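Local atomic coordinates of sulfotransferase (Alicyclobacillus acidocaldarius subsp. acidocaldarius, PDB entry 3RNL), a protein that probably transfers sulfuryl groups as a member of the P-loop-related sulfotransferase family, and binds magnesium. Residues A[30-35]-A[210-215]. Residues are numbered along the deposited sequence; the frame is centred on the assembly and turned at random.
Sequences QHPDIY and TDFVPD. With MG (magnesium ion), chain B.
One face of the Phe-212 ring packs against His-31, the first residue of the type I turn His-31 to Ile-34, in the tightly packed, apolar part of the contact. CB of His-31 sits over that face of the phenyl ring, 4.0 Å from its centroid and nearly on the ring normal, a CH-pi contact. With CG anti to the backbone N (chi1 -166°), the imidazole is carried past the phenyl obliquely, the planes at 53°, and His-31 CD2 comes 3.6 Å from Phe-212 CG. The imidazole is held at two points: His-31 ND1 accepts the N-H of Asp-33 in the ring plane at 2.9 Å, and NE2 is hydrogen-bonded to the carbonyl oxygen of Ser-209. Val-199 and Cys-203 of helix 195-206 add to this apolar side.

Toward solvent the contact becomes polar. CB of Gln-30 meets the edge of the phenyl ring, and beyond CG the extended chain delivers its amide to the backbone of Asp-215. Gln-30 OE1 accepts the N-H of Asp-215 at 2.7 Å on an in-plane lone pair, while Gln-30 NE2 donates to Asp-215 O at 3.1 Å; both bonds are almost straight. A water donates to Val-213 O and, weakly, to Gln-30 OE1.

A magnesium ion binds O of His-31 and Ile-34, with Ser-29 O and three waters. The paired amide bonds thus fix the Gln-30 carboxamide and tie the backbone of Asp-215 to the residue leading into this metal-binding turn.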
ATOM      1  N   GLN A  30      17.386   5.429  -1.486  1.00 18.14           N
ATOM      2  CA  GLN A  30      18.815   5.461  -1.812  1.00 17.44           C
ATOM      3  C   GLN A  30      19.172   6.554  -2.822  1.00 18.67           C
ATOM      4  O   GLN A  30      20.334   6.950  -2.922  1.00 18.43           O
ATOM      5  CB  GLN A  30      19.279   4.122  -2.371  1.00 19.44           C
ATOM      6  CG  GLN A  30      19.128   2.951  -1.418  1.00 20.94           C
ATOM      7  CD  GLN A  30      19.460   1.649  -2.103  1.00 25.36           C
ATOM      8  OE1 GLN A  30      20.063   1.647  -3.174  1.00 31.88           O
ATOM      9  NE2 GLN A  30      19.065   0.533  -1.498  1.00 27.16           N
ATOM     10  N   HIS A  31      18.188   7.018  -3.586  1.00 16.56           N
ATOM     11  CA  HIS A  31      18.436   8.039  -4.614  1.00 18.52           C
ATOM     12  C   HIS A  31      18.841   9.354  -3.943  1.00 18.96           C
ATOM     13  O   HIS A  31      18.223   9.772  -2.978  1.00 16.73           O
ATOM     14  CB  HIS A  31      17.171   8.227  -5.464  1.00 16.39           C
ATOM     15  CG  HIS A  31      17.383   8.999  -6.737  1.00 17.79           C
ATOM     16  ND1 HIS A  31      17.759  10.326  -6.751  1.00 18.20           N
ATOM     17  CD2 HIS A  31      17.231   8.635  -8.033  1.00 14.46           C
ATOM     18  CE1 HIS A  31      17.845  10.744  -8.004  1.00 18.94           C
ATOM     19  NE2 HIS A  31      17.523   9.737  -8.803  1.00 17.69           N
ATOM     20  N   PRO A  32      19.886  10.021  -4.450  1.00 18.96           N
ATOM     21  CA  PRO A  32      20.324  11.250  -3.767  1.00 21.01           C
ATOM     22  C   PRO A  32      19.296  12.394  -3.804  1.00 20.19           C
ATOM     23  O   PRO A  32      19.383  13.302  -2.978  1.00 21.44           O
ATOM     24  CB  PRO A  32      21.610  11.641  -4.530  1.00 21.92           C
ATOM     25  CG  PRO A  32      21.488  10.964  -5.867  1.00 27.23           C
ATOM     26  CD  PRO A  32      20.745   9.673  -5.598  1.00 23.78           C
ATOM     27  N   ASP A  33      18.369  12.361  -4.764  1.00 15.60           N
ATOM     28  CA  ASP A  33      17.333  13.384  -4.915  1.00 14.95           C
ATOM     29  C   ASP A  33      15.982  13.019  -4.281  1.00 15.99           C
ATOM     30  O   ASP A  33      14.992  13.697  -4.519  1.00 15.93           O
ATOM     31  CB  ASP A  33      17.161  13.771  -6.384  1.00 16.86           C
ATOM     32  CG  ASP A  33      16.896  15.256  -6.577  1.00 26.44           C
ATOM     33  OD1 ASP A  33      16.961  16.036  -5.594  1.00 25.47           O
ATOM     34  OD2 ASP A  33      16.635  15.640  -7.735  1.00 25.94           O
ATOM     35  N   ILE A  34      15.925  11.901  -3.562  1.00 15.56           N
ATOM     36  CA  ILE A  34      14.673  11.476  -2.924  1.00 13.22           C
ATOM     37  C   ILE A  34      14.863  11.307  -1.422  1.00 18.70           C
ATOM     38  O   ILE A  34      15.821  10.662  -0.990  1.00 15.83           O
ATOM     39  CB  ILE A  34      14.216  10.121  -3.491  1.00 14.53           C
ATOM     40  CG1 ILE A  34      14.000  10.223  -5.003  1.00 15.34           C
ATOM     41  CG2 ILE A  34      12.931   9.637  -2.795  1.00 13.52           C
ATOM     42  CD1 ILE A  34      13.601   8.887  -5.644  1.00 14.69           C
ATOM     43  N   TYR A  35      13.954  11.862  -0.622  1.00 13.78           N
ATOM     44  CA  TYR A  35      13.984  11.636   0.824  1.00 13.34           C
ATOM     45  C   TYR A  35      12.690  10.989   1.285  1.00 16.77           C
ATOM     46  O   TYR A  35      11.614  11.461   0.941  1.00 12.34           O
ATOM     47  CB  TYR A  35      14.159  12.943   1.607  1.00 14.02           C
ATOM     48  CG  TYR A  35      14.242  12.679   3.095  1.00 15.42           C
ATOM     49  CD1 TYR A  35      15.461  12.350   3.684  1.00 20.23           C
ATOM     50  CD2 TYR A  35      13.110  12.717   3.900  1.00 15.56           C
ATOM     51  CE1 TYR A  35      15.558  12.083   5.034  1.00 24.50           C
ATOM     52  CE2 TYR A  35      13.201  12.452   5.267  1.00 17.61           C
ATOM     53  CZ  TYR A  35      14.429  12.134   5.819  1.00 23.03           C
ATOM     54  OH  TYR A  35      14.547  11.849   7.160  1.00 25.41           O
ATOM     55  N   THR A 210      17.075   9.632 -13.822  1.00 17.58           N
ATOM     56  CA  THR A 210      16.960   8.202 -14.063  1.00 19.68           C
ATOM     57  C   THR A 210      18.328   7.536 -14.133  1.00 24.48           C
ATOM     58  O   THR A 210      18.409   6.320 -14.331  1.00 22.96           O
ATOM     59  CB  THR A 210      16.205   7.893 -15.366  1.00 21.71           C
ATOM     60  OG1 THR A 210      16.829   8.596 -16.446  1.00 24.25           O
ATOM     61  CG2 THR A 210      14.724   8.301 -15.250  1.00 18.00           C
ATOM     62  N   ASP A 211      19.418   8.275 -13.944  1.00 23.11           N
ATOM     63  CA  ASP A 211      20.654   7.532 -14.027  1.00 29.69           C
ATOM     64  C   ASP A 211      20.948   7.281 -12.566  1.00 31.97           C
ATOM     65  O   ASP A 211      21.696   8.002 -11.904  1.00 31.18           O
ATOM     66  CB  ASP A 211      21.698   8.478 -14.626  1.00 30.63           C
ATOM     67  CG  ASP A 211      23.089   7.868 -14.706  1.00 40.76           C
ATOM     68  OD1 ASP A 211      23.209   6.637 -14.872  1.00 44.96           O
ATOM     69  OD2 ASP A 211      24.069   8.640 -14.621  1.00 41.91           O
ATOM     70  N   PHE A 212      20.459   6.127 -12.133  1.00 27.95           N
ATOM     71  CA  PHE A 212      20.557   5.697 -10.758  1.00 24.66           C
ATOM     72  C   PHE A 212      20.440   4.196 -10.818  1.00 25.18           C
ATOM     73  O   PHE A 212      19.587   3.681 -11.540  1.00 25.20           O
ATOM     74  CB  PHE A 212      19.388   6.313  -9.975  1.00 23.25           C
ATOM     75  CG  PHE A 212      19.152   5.696  -8.618  1.00 22.11           C
ATOM     76  CD1 PHE A 212      20.126   5.752  -7.640  1.00 22.12           C
ATOM     77  CD2 PHE A 212      17.928   5.104  -8.314  1.00 22.42           C
ATOM     78  CE1 PHE A 212      19.904   5.191  -6.386  1.00 27.80           C
ATOM     79  CE2 PHE A 212      17.697   4.546  -7.067  1.00 22.30           C
ATOM     80  CZ  PHE A 212      18.692   4.587  -6.100  1.00 22.25           C
ATOM     81  N   VAL A 213      21.255   3.485 -10.053  1.00 21.44           N
ATOM     82  CA  VAL A 213      21.030   2.063  -9.836  1.00 24.35           C
ATOM     83  C   VAL A 213      20.872   1.784  -8.356  1.00 26.71           C
ATOM     84  O   VAL A 213      21.836   1.947  -7.608  1.00 27.24           O
ATOM     85  CB  VAL A 213      22.177   1.210 -10.398  1.00 36.23           C
ATOM     86  CG1 VAL A 213      21.884  -0.265 -10.178  1.00 33.79           C
ATOM     87  CG2 VAL A 213      22.366   1.501 -11.874  1.00 36.35           C
ATOM     88  N   PRO A 214      19.686   1.338  -7.923  1.00 22.89           N
ATOM     89  CA  PRO A 214      19.600   1.027  -6.496  1.00 23.84           C
ATOM     90  C   PRO A 214      20.422  -0.211  -6.168  1.00 29.67           C
ATOM     91  O   PRO A 214      20.663  -1.055  -7.038  1.00 28.55           O
ATOM     92  CB  PRO A 214      18.109   0.740  -6.295  1.00 23.89           C
ATOM     93  CG  PRO A 214      17.650   0.245  -7.624  1.00 25.52           C
ATOM     94  CD  PRO A 214      18.424   1.061  -8.630  1.00 24.16           C
ATOM     95  N   ASP A 215      20.823  -0.326  -4.907  1.00 26.33           N
ATOM     96  CA  ASP A 215      21.505  -1.521  -4.437  1.00 28.43           C
ATOM     97  C   ASP A 215      20.414  -2.458  -3.928  1.00 33.76           C
ATOM     98  O   ASP A 215      19.735  -2.173  -2.942  1.00 31.54           O
ATOM     99  CB  ASP A 215      22.463  -1.148  -3.312  1.00 33.88           C
ATOM    100  CG  ASP A 215      23.030  -2.358  -2.594  1.00 45.66           C
ATOM    101  OD1 ASP A 215      22.772  -3.504  -3.023  1.00 41.13           O
ATOM    102  OD2 ASP A 215      23.750  -2.149  -1.595  1.00 45.32           O
TER
HETATM  103 MG    MG B 311      17.953   9.717  -0.742  1.00 20.84          MG
HETATM  104  O   HOH W   1      22.490   2.997  -5.211  1.00 56.83           O
HETATM  105  O   HOH W   2      20.399   9.037  -0.651  1.00 26.54           O
HETATM  106  O   HOH W   3      19.050  11.958  -0.268  1.00 29.65           O
HETATM  107  O   HOH W   4      17.943   9.807   1.847  1.00 36.73           O